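Local coordinates for type II secretion ATPase XpsE (Xanthomonas campestris, PDB 2D28), which belongs to the GspE-like ATPases of bacterial type II secretion systems and is represented here by its N-terminal domain, at residues T8-A13 against A55-E60. The protein carries 1 engineered substitution. Residues are numbered along the deposited sequence; the frame is centred on the assembly and turned at random.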
loop_
_atom_site.group_PDB
_atom_site.type_symbol
_atom_site.label_atom_id
_atom_site.label_comp_id
_atom_site.label_asym_id
_atom_site.label_seq_id
_atom_site.Cartn_x
_atom_site.Cartn_y
_atom_site.Cartn_z
ATOM N N THR A 8 10.986 6.991 -6.000
ATOM C CA THR A 8 12.358 6.926 -6.485
ATOM C C THR A 8 13.287 6.134 -5.532
ATOM O O THR A 8 14.086 5.332 -5.986
ATOM C CB THR A 8 12.888 8.324 -6.701
ATOM O OG1 THR A 8 12.141 8.953 -7.752
ATOM C CG2 THR A 8 14.349 8.343 -7.223
ATOM N N ARG A 9 13.104 6.307 -4.228
ATOM C CA ARG A 9 13.981 5.668 -3.261
ATOM C C ARG A 9 13.619 4.199 -3.245
ATOM O O ARG A 9 14.455 3.339 -2.997
ATOM C CB ARG A 9 13.771 6.299 -1.871
ATOM C CG ARG A 9 14.328 7.729 -1.739
ATOM C CD ARG A 9 14.976 7.910 -0.284
ATOM N NE ARG A 9 13.861 8.251 0.442
ATOM C CZ ARG A 9 13.395 7.951 1.633
ATOM N NH1 ARG A 9 13.980 7.376 2.680
ATOM N NH2 ARG A 9 12.175 8.406 1.756
ATOM N N ILE A 10 12.340 3.895 -3.434
ATOM C CA ILE A 10 11.868 2.500 -3.455
ATOM C C ILE A 10 12.413 1.767 -4.732
ATOM O O ILE A 10 12.902 0.650 -4.641
ATOM C CB ILE A 10 10.320 2.399 -3.347
ATOM C CG1 ILE A 10 9.894 2.786 -1.947
ATOM C CG2 ILE A 10 9.859 1.001 -3.614
ATOM C CD1 ILE A 10 8.444 3.142 -1.727
ATOM N N VAL A 11 12.273 2.379 -5.877
ATOM C CA VAL A 11 12.880 1.847 -7.079
ATOM C C VAL A 11 14.383 1.624 -6.914
ATOM O O VAL A 11 14.898 0.581 -7.274
ATOM C CB VAL A 11 12.623 2.763 -8.295
ATOM C CG1 VAL A 11 13.413 2.273 -9.522
ATOM C CG2 VAL A 11 11.173 2.751 -8.638
ATOM N N GLU A 12 15.110 2.600 -6.341
ATOM C CA GLU A 12 16.526 2.437 -6.135
ATOM C C GLU A 12 16.843 1.254 -5.195
ATOM O O GLU A 12 17.771 0.497 -5.407
ATOM C CB GLU A 12 17.105 3.734 -5.544
ATOM C CG GLU A 12 18.432 3.474 -4.843
ATOM C CD GLU A 12 18.915 4.653 -4.006
ATOM O OE1 GLU A 12 18.442 4.830 -2.835
ATOM O OE2 GLU A 12 19.764 5.410 -4.535
ATOM N N ALA A 13 16.060 1.096 -4.131
ATOM C CA ALA A 13 16.231 0.010 -3.231
ATOM C C ALA A 13 15.857 -1.367 -3.863
ATOM O O ALA A 13 16.492 -2.369 -3.563
ATOM C CB ALA A 13 15.436 0.223 -1.942
ATOM N N ALA A 55 5.989 -4.740 -1.263
ATOM C CA ALA A 55 5.661 -4.490 0.160
ATOM C C ALA A 55 6.921 -4.320 1.004
ATOM O O ALA A 55 7.080 -3.346 1.809
ATOM C CB ALA A 55 4.789 -5.639 0.742
ATOM N N GLU A 56 7.829 -5.293 0.887
ATOM C CA GLU A 56 9.074 -5.234 1.629
ATOM C C GLU A 56 9.865 -3.955 1.537
ATOM O O GLU A 56 10.322 -3.356 2.574
ATOM C CB GLU A 56 10.013 -6.362 1.151
ATOM C CG GLU A 56 11.277 -6.472 2.010
ATOM C CD GLU A 56 11.129 -7.439 3.173
ATOM O OE1 GLU A 56 9.958 -7.872 3.447
ATOM O OE2 GLU A 56 12.185 -7.779 3.788
ATOM N N THR A 57 10.032 -3.523 0.289
ATOM C CA THR A 57 10.812 -2.375 -0.006
ATOM C C THR A 57 10.123 -1.080 0.447
ATOM O O THR A 57 10.790 -0.181 0.937
ATOM C CB THR A 57 11.146 -2.369 -1.491
ATOM O OG1 THR A 57 11.749 -3.642 -1.771
ATOM C CG2 THR A 57 12.256 -1.316 -1.757
ATOM N N CYS A 58 8.812 -0.965 0.185
ATOM C CA CYS A 58 8.021 0.144 0.706
ATOM C C CYS A 58 8.246 0.257 2.224
ATOM O O CYS A 58 8.535 1.327 2.745
ATOM C CB CYS A 58 6.540 -0.096 0.416
ATOM S SG CYS A 58 6.099 0.205 -1.270
ATOM N N ALA A 59 8.203 -0.858 2.927
ATOM C CA ALA A 59 8.366 -0.846 4.362
ATOM C C ALA A 59 9.757 -0.422 4.804
ATOM O O ALA A 59 9.875 0.388 5.709
ATOM C CB ALA A 59 8.039 -2.188 4.926
ATOM N N GLU A 60 10.797 -0.895 4.120
ATOM C CA GLU A 60 12.152 -0.476 4.416
ATOM C C GLU A 60 12.310 0.962 4.203
ATOM O O GLU A 60 12.968 1.594 4.970
ATOM C CB GLU A 60 13.232 -1.111 3.528
ATOM C CG GLU A 60 13.454 -2.573 3.730
ATOM C CD GLU A 60 14.263 -3.231 2.572
ATOM O OE1 GLU A 60 14.515 -2.658 1.455
ATOM O OE2 GLU A 60 14.708 -4.337 2.819
#
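Thr-57 on helix 51-62 faces Ile-10 and Ala-13 on helix 6-16, where two helices of the small helical bundle formed by the first helices of this N-terminal domain cross. The axes of 8-13 and 55-60 come within 9.2 Å at 122° between their N-to-C directions, and no hydrogen bond joins them. The tight part is centred on one methyl: Thr-57 CG2 lies 3.5 Å from Ala-13 CB and equally far from the carbonyl oxygen Ile-10 O. The torsion of Thr-57 (chi1 -54°) sets this methyl anti to its own backbone N and hands OG1 a different direction, to Arg-19 and the carbonyl of Asp-53 one turn earlier. One residue thus presents carbon to the interface while its hydroxyl is held within its own helix and by an arginine. Ile-10 uses both branches: CG2 meets Thr-57 CG2 at 3.8 Å, the two side chains running past each other in opposite directions, while CG1 carries CD1 over the backbone of Cys-58. Leu-40 of helix 39-45, Val-61 and Tyr-114 also touch Ile-10, so that Ile-10 is buried. The other side is looser: Ala-13 is partly exposed although it meets Thr-57, and Glu-60 is exposed, with little of it covered by 8-13 and its carboxylate forming a salt bridge with Arg-19. Cys-58 starts out pointing away from 8-13, yet its sulfur stays within touching distance, with Ile-10 CD1 3.8 Å from Cys-58 SG and 3.9 Å from Cys-58 CA.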